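Local atomic coordinates of alpha-1,3-glucanase (Streptomyces thermodiastaticus, PDB entry 7C7D), a protein that hydrolyses the alpha-1,3-glycosidic linkages of alpha-1,3-glucan as a thermostable glycoside hydrolase of family GH87. Residues Y268-S273 and D290-G295; N455-T460 and T490-T495; N310-P315 and G335-L340. All coordinates share one frame; numbering follows the deposited sequence.

Contact 1 (Y268-S273 and D290-G295); sequences YSVVHS and DFAVIG
Val-271 sits between two backbone partners, its N donating to Ala-292 O (2.8 Å) and its O accepting from Ile-294 N (2.9 Å). Ala-292 N bonds Ser-269 O at 2.9 Å and completes the regular part of this parallel pairing, whose short strand axes diverge by 28°. At the far end the bond from Ser-273 N to Ile-294 O stretches to 3.2 Å, with the donor well above the carbonyl plane. Ile-294 O also lies 2.8 Å from a water oxygen placed to donate to it, though that water has more acceptors in reach than protons; it sits at the His-272 ring edge, in plane, bonded to ND1, while Asp-246 holds NE2.

Apolar contacts occupy both faces. Val-270 CG1 meets Ile-294 CD1 (4.0 Å) beside the small Ala-292. On the other face Val-271 CG2 rests against Phe-291 CD2 at 3.9 Å; the phenyl reaches it because its CG stands between the backbone N and the carbonyl carbon (chi1 64°). Beta-branched Val-270, Val-271, Val-293 and Ile-294 suit extended backbone.

As in the right-handed parallel beta-helix of pectate lyase-like proteins, strand 269-272 lies between strands 245-248 and 292-294, and strand 323-325 follows; Arg-166 from strand 163-169 packs over Val-270, Ala-292 and Ile-294.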
ATOM      1  N   TYR A 268      -5.080  -0.678 -21.686  1.00 17.70           N
ATOM      2  CA  TYR A 268      -5.386  -1.268 -22.987  1.00 18.95           C
ATOM      3  C   TYR A 268      -5.045  -2.745 -23.084  1.00 19.09           C
ATOM      4  O   TYR A 268      -5.830  -3.515 -23.646  1.00 20.39           O
ATOM      5  CB  TYR A 268      -4.640  -0.514 -24.094  1.00 20.52           C
ATOM      6  CG  TYR A 268      -4.913   0.964 -24.092  1.00 23.19           C
ATOM      7  CD1 TYR A 268      -6.131   1.469 -24.524  1.00 25.73           C
ATOM      8  CD2 TYR A 268      -3.956   1.860 -23.639  1.00 23.87           C
ATOM      9  CE1 TYR A 268      -6.383   2.829 -24.517  1.00 26.90           C
ATOM     10  CE2 TYR A 268      -4.199   3.215 -23.626  1.00 24.83           C
ATOM     11  CZ  TYR A 268      -5.413   3.695 -24.066  1.00 26.82           C
ATOM     12  OH  TYR A 268      -5.651   5.052 -24.049  1.00 29.28           O
ATOM     13  N   SER A 269      -3.881  -3.155 -22.585  1.00 17.84           N
ATOM     14  CA  SER A 269      -3.450  -4.548 -22.625  1.00 17.66           C
ATOM     15  C   SER A 269      -3.691  -5.148 -21.248  1.00 16.50           C
ATOM     16  O   SER A 269      -2.960  -4.848 -20.301  1.00 16.76           O
ATOM     17  CB  SER A 269      -1.976  -4.635 -23.008  1.00 17.81           C
ATOM     18  OG  SER A 269      -1.728  -3.976 -24.241  1.00 18.47           O
ATOM     19  N   VAL A 270      -4.699  -6.009 -21.139  1.00 16.47           N
ATOM     20  CA  VAL A 270      -5.202  -6.453 -19.842  1.00 16.14           C
ATOM     21  C   VAL A 270      -5.124  -7.972 -19.768  1.00 15.86           C
ATOM     22  O   VAL A 270      -5.799  -8.672 -20.534  1.00 16.86           O
ATOM     23  CB  VAL A 270      -6.633  -5.954 -19.587  1.00 17.12           C
ATOM     24  CG1 VAL A 270      -7.109  -6.420 -18.220  1.00 17.40           C
ATOM     25  CG2 VAL A 270      -6.686  -4.432 -19.679  1.00 18.30           C
ATOM     26  N   VAL A 271      -4.301  -8.478 -18.854  1.00 15.27           N
ATOM     27  CA  VAL A 271      -4.204  -9.902 -18.556  1.00 15.16           C
ATOM     28  C   VAL A 271      -5.106 -10.198 -17.368  1.00 14.37           C
ATOM     29  O   VAL A 271      -5.048  -9.503 -16.341  1.00 15.22           O
ATOM     30  CB  VAL A 271      -2.750 -10.292 -18.242  1.00 15.05           C
ATOM     31  CG1 VAL A 271      -2.687 -11.668 -17.580  1.00 15.99           C
ATOM     32  CG2 VAL A 271      -1.878 -10.223 -19.493  1.00 16.45           C
ATOM     33  N   HIS A 272      -5.933 -11.235 -17.502  1.00 14.72           N
ATOM     34  CA  HIS A 272      -6.802 -11.708 -16.430  1.00 14.10           C
ATOM     35  C   HIS A 272      -6.172 -12.980 -15.885  1.00 13.85           C
ATOM     36  O   HIS A 272      -6.221 -14.036 -16.522  1.00 14.78           O
ATOM     37  CB  HIS A 272      -8.214 -11.937 -16.955  1.00 15.69           C
ATOM     38  CG  HIS A 272      -8.856 -10.685 -17.462  1.00 16.99           C
ATOM     39  ND1 HIS A 272      -9.573  -9.831 -16.650  1.00 18.90           N
ATOM     40  CD2 HIS A 272      -8.832 -10.105 -18.686  1.00 19.07           C
ATOM     41  CE1 HIS A 272      -9.995  -8.801 -17.360  1.00 19.84           C
ATOM     42  NE2 HIS A 272      -9.559  -8.942 -18.599  1.00 20.66           N
ATOM     43  N   SER A 273      -5.540 -12.866 -14.721  1.00 12.97           N
ATOM     44  CA  SER A 273      -4.838 -13.989 -14.126  1.00 13.07           C
ATOM     45  C   SER A 273      -4.775 -13.794 -12.627  1.00 12.62           C
ATOM     46  O   SER A 273      -4.592 -12.670 -12.149  1.00 13.08           O
ATOM     47  CB  SER A 273      -3.409 -14.076 -14.659  1.00 13.67           C
ATOM     48  OG  SER A 273      -2.749 -15.208 -14.133  1.00 13.49           O
ATOM     49  N   ASP A 290       3.910  -1.896 -18.810  1.00 15.52           N
ATOM     50  CA  ASP A 290       2.789  -1.258 -19.503  1.00 16.16           C
ATOM     51  C   ASP A 290       1.658  -2.226 -19.839  1.00 15.13           C
ATOM     52  O   ASP A 290       1.086  -2.171 -20.926  1.00 16.25           O
ATOM     53  CB  ASP A 290       3.248  -0.494 -20.751  1.00 18.21           C
ATOM     54  CG  ASP A 290       4.411   0.442 -20.472  1.00 19.60           C
ATOM     55  OD1 ASP A 290       4.529   0.933 -19.332  1.00 19.72           O
ATOM     56  OD2 ASP A 290       5.202   0.694 -21.406  1.00 22.69           O
ATOM     57  N   PHE A 291       1.321  -3.114 -18.909  1.00 14.82           N
ATOM     58  CA  PHE A 291       0.088  -3.883 -19.026  1.00 14.39           C
ATOM     59  C   PHE A 291      -0.562  -4.024 -17.658  1.00 13.89           C
ATOM     60  O   PHE A 291      -0.007  -3.618 -16.634  1.00 14.17           O
ATOM     61  CB  PHE A 291       0.221  -5.217 -19.809  1.00 13.95           C
ATOM     62  CG  PHE A 291       1.131  -6.258 -19.186  1.00 14.58           C
ATOM     63  CD1 PHE A 291       2.513  -6.162 -19.305  1.00 15.51           C
ATOM     64  CD2 PHE A 291       0.596  -7.387 -18.568  1.00 14.86           C
ATOM     65  CE1 PHE A 291       3.344  -7.147 -18.780  1.00 15.17           C
ATOM     66  CE2 PHE A 291       1.421  -8.374 -18.046  1.00 15.07           C
ATOM     67  CZ  PHE A 291       2.792  -8.261 -18.159  1.00 15.12           C
ATOM     68  N   ALA A 292      -1.771  -4.574 -17.654  1.00 13.48           N
ATOM     69  CA  ALA A 292      -2.497  -4.833 -16.422  1.00 13.01           C
ATOM     70  C   ALA A 292      -2.541  -6.330 -16.160  1.00 12.69           C
ATOM     71  O   ALA A 292      -2.636  -7.132 -17.096  1.00 13.83           O
ATOM     72  CB  ALA A 292      -3.922  -4.284 -16.504  1.00 14.24           C
ATOM     73  N   VAL A 293      -2.445  -6.703 -14.887  1.00 11.91           N
ATOM     74  CA  VAL A 293      -2.745  -8.060 -14.431  1.00 12.07           C
ATOM     75  C   VAL A 293      -3.819  -7.926 -13.370  1.00 12.11           C
ATOM     76  O   VAL A 293      -3.574  -7.366 -12.291  1.00 12.58           O
ATOM     77  CB  VAL A 293      -1.518  -8.810 -13.897  1.00 12.59           C
ATOM     78  CG1 VAL A 293      -1.927 -10.189 -13.397  1.00 14.08           C
ATOM     79  CG2 VAL A 293      -0.459  -8.924 -14.981  1.00 13.45           C
ATOM     80  N   ILE A 294      -5.019  -8.399 -13.691  1.00 12.38           N
ATOM     81  CA  ILE A 294      -6.188  -8.274 -12.836  1.00 12.81           C
ATOM     82  C   ILE A 294      -6.715  -9.678 -12.583  1.00 12.26           C
ATOM     83  O   ILE A 294      -7.091 -10.387 -13.527  1.00 14.11           O
ATOM     84  CB  ILE A 294      -7.257  -7.369 -13.466  1.00 14.14           C
ATOM     85  CG1 ILE A 294      -6.650  -6.009 -13.839  1.00 14.85           C
ATOM     86  CG2 ILE A 294      -8.431  -7.207 -12.523  1.00 15.73           C
ATOM     87  CD1 ILE A 294      -7.640  -5.041 -14.456  1.00 15.78           C
ATOM     88  N   GLY A 295      -6.723 -10.087 -11.317  1.00 12.08           N
ATOM     89  CA  GLY A 295      -7.140 -11.420 -10.946  1.00 13.46           C
ATOM     90  C   GLY A 295      -8.608 -11.476 -10.582  1.00 12.92           C
ATOM     91  O   GLY A 295      -9.388 -10.554 -10.837  1.00 13.59           O
TER
HETATM   92  O   HOH W   1      -9.712 -11.085 -14.095  1.00 28.09           O

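Contact 2 (N455-T460 and T490-T495); sequences NTLVRT and TDTTIT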
ATOM      1  N   ASN A 455       9.471  11.012   5.190  1.00 10.06           N
ATOM      2  CA  ASN A 455       8.150  10.420   5.034  1.00 10.16           C
ATOM      3  C   ASN A 455       7.077  11.309   5.661  1.00 10.34           C
ATOM      4  O   ASN A 455       7.333  12.056   6.608  1.00 10.81           O
ATOM      5  CB  ASN A 455       8.116   9.031   5.681  1.00 10.52           C
ATOM      6  CG  ASN A 455       9.140   8.095   5.077  1.00  9.86           C
ATOM      7  OD1 ASN A 455       8.932   7.565   3.986  1.00 10.81           O
ATOM      8  ND2 ASN A 455      10.268   7.916   5.763  1.00 10.82           N
ATOM      9  N   THR A 456       5.865  11.220   5.116  1.00 10.26           N
ATOM     10  CA  THR A 456       4.698  11.930   5.623  1.00 10.03           C
ATOM     11  C   THR A 456       3.626  10.909   5.970  1.00  9.71           C
ATOM     12  O   THR A 456       3.264  10.079   5.127  1.00 10.74           O
ATOM     13  CB  THR A 456       4.181  12.930   4.591  1.00 12.43           C
ATOM     14  OG1 THR A 456       5.179  13.935   4.400  1.00 14.71           O
ATOM     15  CG2 THR A 456       2.904  13.602   5.074  1.00 12.38           C
ATOM     16  N   LEU A 457       3.135  10.977   7.205  1.00  9.57           N
ATOM     17  CA  LEU A 457       2.225   9.985   7.779  1.00  9.54           C
ATOM     18  C   LEU A 457       0.972  10.714   8.239  1.00 10.07           C
ATOM     19  O   LEU A 457       1.040  11.543   9.158  1.00 10.58           O
ATOM     20  CB  LEU A 457       2.878   9.282   8.967  1.00 10.42           C
ATOM     21  CG  LEU A 457       4.283   8.725   8.726  1.00 10.54           C
ATOM     22  CD1 LEU A 457       4.835   8.083   9.989  1.00 12.02           C
ATOM     23  CD2 LEU A 457       4.283   7.729   7.578  1.00 12.27           C
ATOM     24  N   VAL A 458      -0.161  10.418   7.602  1.00  9.98           N
ATOM     25  CA  VAL A 458      -1.399  11.176   7.782  1.00 10.22           C
ATOM     26  C   VAL A 458      -2.480  10.233   8.306  1.00  9.98           C
ATOM     27  O   VAL A 458      -2.817   9.240   7.646  1.00 10.51           O
ATOM     28  CB  VAL A 458      -1.847  11.828   6.467  1.00 11.09           C
ATOM     29  CG1 VAL A 458      -3.115  12.642   6.683  1.00 13.11           C
ATOM     30  CG2 VAL A 458      -0.728  12.697   5.881  1.00 12.71           C
ATOM     31  N   ARG A 459      -3.022  10.533   9.484  1.00 10.11           N
ATOM     32  CA  ARG A 459      -4.082   9.717  10.082  1.00 10.38           C
ATOM     33  C   ARG A 459      -3.658   8.249  10.195  1.00 10.43           C
ATOM     34  O   ARG A 459      -4.404   7.332   9.837  1.00 11.27           O
ATOM     35  CB  ARG A 459      -5.412   9.863   9.329  1.00 11.54           C
ATOM     36  CG  ARG A 459      -5.993  11.287   9.368  1.00 11.89           C
ATOM     37  CD  ARG A 459      -7.327  11.396   8.601  1.00 12.35           C
ATOM     38  NE  ARG A 459      -7.153  10.956   7.219  1.00 12.00           N
ATOM     39  CZ  ARG A 459      -6.742  11.740   6.226  1.00 12.44           C
ATOM     40  NH1 ARG A 459      -6.537  13.035   6.438  1.00 13.77           N
ATOM     41  NH2 ARG A 459      -6.525  11.234   5.022  1.00 13.37           N
ATOM     42  N   THR A 460      -2.444   8.032  10.702  1.00 10.18           N
ATOM     43  CA  THR A 460      -1.902   6.697  10.916  1.00 10.60           C
ATOM     44  C   THR A 460      -1.736   6.410  12.403  1.00 10.75           C
ATOM     45  O   THR A 460      -1.592   7.323  13.226  1.00 11.43           O
ATOM     46  CB  THR A 460      -0.574   6.471  10.166  1.00 10.62           C
ATOM     47  OG1 THR A 460       0.491   7.235  10.756  1.00 11.16           O
ATOM     48  CG2 THR A 460      -0.717   6.798   8.679  1.00 11.13           C
ATOM     49  N   THR A 490      14.463  10.902  10.147  1.00 10.13           N
ATOM     50  CA  THR A 490      14.719  12.301   9.839  1.00 11.00           C
ATOM     51  C   THR A 490      13.639  12.880   8.943  1.00 10.43           C
ATOM     52  O   THR A 490      13.079  12.196   8.085  1.00 10.87           O
ATOM     53  CB  THR A 490      16.077  12.489   9.146  1.00 13.02           C
ATOM     54  OG1 THR A 490      16.127  11.663   7.979  1.00 14.14           O
ATOM     55  CG2 THR A 490      17.209  12.103  10.064  1.00 14.97           C
ATOM     56  N   ASP A 491      13.373  14.170   9.146  1.00 11.62           N
ATOM     57  CA  ASP A 491      12.470  14.948   8.302  0.60 11.75           C
ATOM     58  C   ASP A 491      11.131  14.248   8.096  1.00 11.04           C
ATOM     59  O   ASP A 491      10.659  14.042   6.978  1.00 12.67           O
ATOM     60  CB  ASP A 491      13.128  15.337   6.985  0.60 13.87           C
ATOM     61  CG  ASP A 491      14.223  16.359   7.180  0.60 17.60           C
ATOM     62  OD1 ASP A 491      14.338  16.910   8.299  0.60 19.12           O
ATOM     63  OD2 ASP A 491      14.973  16.612   6.222  0.60 20.40           O
ATOM     64  N   THR A 492      10.500  13.895   9.208  1.00 10.90           N
ATOM     65  CA  THR A 492       9.211  13.216   9.178  1.00 10.82           C
ATOM     66  C   THR A 492       8.095  14.221   9.430  1.00 10.74           C
ATOM     67  O   THR A 492       8.169  15.018  10.371  1.00 12.67           O
ATOM     68  CB  THR A 492       9.142  12.120  10.245  1.00 11.26           C
ATOM     69  OG1 THR A 492      10.321  11.314  10.194  1.00 12.24           O
ATOM     70  CG2 THR A 492       7.947  11.218  10.002  1.00 12.27           C
ATOM     71  N   THR A 493       7.056  14.166   8.610  1.00 10.67           N
ATOM     72  CA  THR A 493       5.841  14.941   8.822  1.00 10.43           C
ATOM     73  C   THR A 493       4.772  13.973   9.306  1.00 10.35           C
ATOM     74  O   THR A 493       4.489  12.980   8.631  1.00 11.58           O
ATOM     75  CB  THR A 493       5.421  15.627   7.523  1.00 11.87           C
ATOM     76  OG1 THR A 493       6.467  16.513   7.112  1.00 13.59           O
ATOM     77  CG2 THR A 493       4.133  16.412   7.699  1.00 13.62           C
ATOM     78  N   ILE A 494       4.213  14.241  10.484  1.00 10.25           N
ATOM     79  CA  ILE A 494       3.206  13.374  11.095  1.00 10.24           C
ATOM     80  C   ILE A 494       1.992  14.237  11.416  1.00 10.58           C
ATOM     81  O   ILE A 494       2.088  15.169  12.224  1.00 12.47           O
ATOM     82  CB  ILE A 494       3.732  12.651  12.349  1.00 10.56           C
ATOM     83  CG1 ILE A 494       4.996  11.847  12.012  1.00 11.56           C
ATOM     84  CG2 ILE A 494       2.647  11.765  12.927  1.00 12.17           C
ATOM     85  CD1 ILE A 494       5.589  11.065  13.174  1.00 13.32           C
ATOM     86  N   THR A 495       0.863  13.950  10.769  1.00 10.96           N
ATOM     87  CA  THR A 495      -0.278  14.853  10.778  1.00 11.96           C
ATOM     88  C   THR A 495      -1.549  14.094  11.132  1.00 11.06           C
ATOM     89  O   THR A 495      -1.840  13.045  10.538  1.00 11.61           O
ATOM     90  CB  THR A 495      -0.430  15.495   9.396  1.00 14.02           C
ATOM     91  OG1 THR A 495       0.801  16.144   9.055  1.00 15.71           O
ATOM     92  CG2 THR A 495      -1.580  16.505   9.358  1.00 17.10           C
TER
HETATM   93  O   HOH W   2      10.839   9.995   7.839  1.00 11.56           O
HETATM   94  O   HOH W   3       8.423  15.143   5.695  1.00 23.52           O
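Asn-455 O is approached by three groups: Thr-493 N donates at 2.9 Å, Thr-492 CA offers a CA-H contact, and a water adds a weak bond. This water also donates to Asp-491 O and is bonded to Thr-493 OG1, so it bridges the corner where segment 490-495 turns at Asp-491 into the strand. A second water accepts from Asn-455 ND2 (3.0 Å), donates to Thr-490 O and bonds Thr-492 OG1. The amide of Asn-455 is thus well used, since Asn-420 N binds its OD1 and Val-417 O takes another N-H of ND2.

From here the strands run almost exactly parallel, 7° apart. Leu-457 N donates to Thr-493 O at 2.8 Å, Leu-457 O accepts from Thr-495 N, and Arg-459 N reaches Thr-495 O at 3.0 Å; these bonds are close to straight.

On one face Thr-456 and Thr-493 stand side by side with the same rotamer. With chi1 near -60° in both, the methyl CG2 swings opposite the main-chain N in each, and the two methyls meet at 4.0 Å, while Thr-456 OG1 lies 3.6 Å from Thr-493 CB. Val-458 and Thr-495 continue this partly exposed face, where beta-branched threonine suits both the strand and the water. The other face is buried and apolar: Leu-457 CD1 meets Ile-494 CG1 at 4.3 Å, with Ile-432 and Ile-422 nearby. Val-458 CG1 lies 3.4 Å above one face of the Arg-459 guanidinium, offset toward its rim, and Arg-459 NE forms a salt bridge with Asp-424.

The chemistry is therefore divided between a hydrocarbon interior and a partly exposed face of threonines and Val-458. Parallel main-chain bonds join neighbouring coils, consistent with a beta-helix, while two waters and Asn-455 fasten the corner.

Contact 3 (N310-P315 and G335-L340); sequences NGSLGP and GTNDDL
Asn-337 reaches across to the backbone of Leu-313 with its carboxamide. From CB the chain turns so that CG lies beside its own backbone N and anti to the carbonyl carbon (chi1 -75°), which carries CG to 3.8 Å from Leu-313 N. Beyond it the carboxamide divides. OD1 accepts the Leu-313 N-H at 2.8 Å in a nearly straight bond, with the donor tilted 25° from the carbonyl plane, and also touches Leu-313 CB. ND2 turns the other way, to within 3.5 Å of Gly-311 O. Replacing Asn-337 with a leucine would probably leave the buried N-H of Leu-313 without its acceptor and hold segment 312-315 less firmly.

Thr-336 O lies alongside and is gripped twice, by Ser-312 OG (2.7 Å) and, weakly, by Gly-314 N. A serine suits this place because its short hydroxyl reaches a neighbouring carbonyl. Gly-314 has positive phi, and a CB there would clash with Pro-315 CD, so glycine is called for. Pro-315 then packs its CD on Thr-336 CG2 (3.9 Å) and its CB on Asp-338 CB. A water can bridge Gly-314 O and Asp-338 O, though it has more acceptors in reach than protons. The second loop is shaped by a type II turn from Asn-337 to Leu-340, closed by Leu-340 N bonding Asn-337 O; Leu-340 CD1 lies 4.0 Å from Leu-313 CD1.

These are the loops leaving two adjacent strands, 309-311 and 331-333, on their way to strands 318-320 and 341-348. Gly-311 is paired by backbone bonds with Trp-332 and Thr-334, Ser-312 with Gln-279 of strand 277-279, and Leu-340 packs on Leu-333.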
ATOM      1  N   ASN A 310       5.239 -14.281  -8.056  1.00 11.62           N
ATOM      2  CA  ASN A 310       5.554 -15.134  -6.918  1.00 11.99           C
ATOM      3  C   ASN A 310       6.939 -15.709  -7.150  1.00 12.13           C
ATOM      4  O   ASN A 310       7.124 -16.536  -8.046  1.00 14.03           O
ATOM      5  CB  ASN A 310       4.524 -16.253  -6.805  1.00 12.72           C
ATOM      6  CG  ASN A 310       4.563 -16.939  -5.469  1.00 12.93           C
ATOM      7  OD1 ASN A 310       4.091 -16.392  -4.476  1.00 14.44           O
ATOM      8  ND2 ASN A 310       5.104 -18.153  -5.433  1.00 13.96           N
ATOM      9  N   GLY A 311       7.908 -15.280  -6.346  1.00 11.93           N
ATOM     10  CA  GLY A 311       9.245 -15.827  -6.426  1.00 12.48           C
ATOM     11  C   GLY A 311      10.282 -14.851  -6.944  1.00 12.24           C
ATOM     12  O   GLY A 311      10.435 -13.736  -6.429  1.00 13.72           O
ATOM     13  N   SER A 312      10.995 -15.256  -7.985  1.00 12.63           N
ATOM     14  CA  SER A 312      12.204 -14.572  -8.418  1.00 13.29           C
ATOM     15  C   SER A 312      12.078 -14.090  -9.854  1.00 13.05           C
ATOM     16  O   SER A 312      11.733 -14.873 -10.751  1.00 13.84           O
ATOM     17  CB  SER A 312      13.398 -15.520  -8.300  1.00 14.91           C
ATOM     18  OG  SER A 312      14.513 -15.030  -9.015  1.00 16.71           O
ATOM     19  N   LEU A 313      12.404 -12.814 -10.071  1.00 13.24           N
ATOM     20  CA  LEU A 313      12.547 -12.264 -11.409  1.00 13.82           C
ATOM     21  C   LEU A 313      14.000 -12.217 -11.856  1.00 14.17           C
ATOM     22  O   LEU A 313      14.287 -11.734 -12.957  1.00 15.16           O
ATOM     23  CB  LEU A 313      11.930 -10.867 -11.489  1.00 14.67           C
ATOM     24  CG  LEU A 313      10.419 -10.813 -11.275  1.00 14.29           C
ATOM     25  CD1 LEU A 313       9.943  -9.367 -11.275  1.00 16.05           C
ATOM     26  CD2 LEU A 313       9.694 -11.629 -12.338  1.00 15.79           C
ATOM     27  N   GLY A 314      14.917 -12.730 -11.038  1.00 14.09           N
ATOM     28  CA  GLY A 314      16.319 -12.757 -11.372  1.00 14.86           C
ATOM     29  C   GLY A 314      16.973 -11.395 -11.271  1.00 15.04           C
ATOM     30  O   GLY A 314      16.339 -10.396 -10.924  1.00 15.50           O
ATOM     31  N   PRO A 315      18.265 -11.343 -11.576  1.00 15.35           N
ATOM     32  CA  PRO A 315      19.000 -10.071 -11.514  1.00 15.42           C
ATOM     33  C   PRO A 315      18.710  -9.171 -12.706  1.00 15.43           C
ATOM     34  O   PRO A 315      18.431  -9.628 -13.816  1.00 16.46           O
ATOM     35  CB  PRO A 315      20.467 -10.520 -11.538  1.00 17.29           C
ATOM     36  CG  PRO A 315      20.433 -11.825 -12.301  1.00 18.07           C
ATOM     37  CD  PRO A 315      19.139 -12.488 -11.890  1.00 16.35           C
ATOM     38  N   GLY A 335      14.331 -15.076  -3.098  1.00 15.95           N
ATOM     39  CA  GLY A 335      15.456 -15.520  -3.898  1.00 15.87           C
ATOM     40  C   GLY A 335      16.165 -14.356  -4.567  1.00 15.01           C
ATOM     41  O   GLY A 335      16.218 -13.237  -4.049  1.00 14.85           O
ATOM     42  N   THR A 336      16.714 -14.623  -5.747  1.00 15.40           N
ATOM     43  CA  THR A 336      17.538 -13.628  -6.425  1.00 15.84           C
ATOM     44  C   THR A 336      16.663 -12.623  -7.161  1.00 14.78           C
ATOM     45  O   THR A 336      15.952 -12.982  -8.106  1.00 15.41           O
ATOM     46  CB  THR A 336      18.490 -14.310  -7.400  1.00 17.85           C
ATOM     47  OG1 THR A 336      19.302 -15.241  -6.680  1.00 21.15           O
ATOM     48  CG2 THR A 336      19.385 -13.282  -8.091  1.00 18.14           C
ATOM     49  N   ASN A 337      16.729 -11.365  -6.734  1.00 13.51           N
ATOM     50  CA  ASN A 337      16.077 -10.256  -7.415  1.00 13.37           C
ATOM     51  C   ASN A 337      17.019  -9.063  -7.462  1.00 13.24           C
ATOM     52  O   ASN A 337      16.593  -7.912  -7.341  1.00 13.26           O
ATOM     53  CB  ASN A 337      14.764  -9.877  -6.731  1.00 13.87           C
ATOM     54  CG  ASN A 337      13.660 -10.866  -7.023  1.00 13.66           C
ATOM     55  OD1 ASN A 337      13.194 -10.973  -8.160  1.00 14.45           O
ATOM     56  ND2 ASN A 337      13.231 -11.596  -5.999  1.00 14.42           N
ATOM     57  N   ASP A 338      18.317  -9.324  -7.640  1.00 13.74           N
ATOM     58  CA  ASP A 338      19.325  -8.280  -7.471  1.00 13.69           C
ATOM     59  C   ASP A 338      19.007  -7.087  -8.354  1.00 12.88           C
ATOM     60  O   ASP A 338      18.783  -7.232  -9.558  1.00 13.39           O
ATOM     61  CB  ASP A 338      20.705  -8.800  -7.886  1.00 15.96           C
ATOM     62  CG  ASP A 338      21.202  -9.960  -7.044  1.00 18.21           C
ATOM     63  OD1 ASP A 338      20.478 -10.471  -6.175  1.00 17.34           O
ATOM     64  OD2 ASP A 338      22.355 -10.378  -7.289  1.00 22.14           O
ATOM     65  N   ASP A 339      19.020  -5.900  -7.753  1.00 12.93           N
ATOM     66  CA  ASP A 339      18.892  -4.643  -8.482  1.00 13.29           C
ATOM     67  C   ASP A 339      17.524  -4.463  -9.124  1.00 12.80           C
ATOM     68  O   ASP A 339      17.359  -3.605  -9.991  1.00 13.71           O
ATOM     69  CB  ASP A 339      20.026  -4.455  -9.500  1.00 14.31           C
ATOM     70  CG  ASP A 339      21.375  -4.758  -8.902  1.00 15.84           C
ATOM     71  OD1 ASP A 339      21.695  -4.132  -7.881  1.00 15.88           O
ATOM     72  OD2 ASP A 339      22.098  -5.641  -9.416  1.00 19.44           O
ATOM     73  N   LEU A 340      16.527  -5.237  -8.701  1.00 12.62           N
ATOM     74  CA  LEU A 340      15.187  -5.101  -9.256  1.00 12.32           C
ATOM     75  C   LEU A 340      14.666  -3.688  -9.025  1.00 11.71           C
ATOM     76  O   LEU A 340      14.825  -3.122  -7.939  1.00 11.95           O
ATOM     77  CB  LEU A 340      14.251  -6.109  -8.583  1.00 12.54           C
ATOM     78  CG  LEU A 340      12.756  -6.027  -8.900  1.00 12.64           C
ATOM     79  CD1 LEU A 340      12.468  -6.399 -10.353  1.00 13.69           C
ATOM     80  CD2 LEU A 340      11.966  -6.918  -7.965  1.00 13.22           C
TER
HETATM   81  O   HOH W   4      16.182  -7.698 -10.683  1.00 14.76           O

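How the contacts relate
Following the chain from its N terminus, the three contacts come in series, and none nests within or crosses another. Contact 1 closes a span of 16 residues between two strands of one face of the beta-helix. The chain then passes through a connection to strand 309-311, the next strand in the chain, and contact 3 closes 19 residues, tying loops that leave the face formed by strands such as 309-311 and 331-333. Contact 2, much later, closes 29 residues between strands 449-458 and 486-495, on the opposite side of the chain's centre from contact 1, about 33 Å away centre to centre. The three do not touch, yet each is consistent with joining successive coils of the beta-helix.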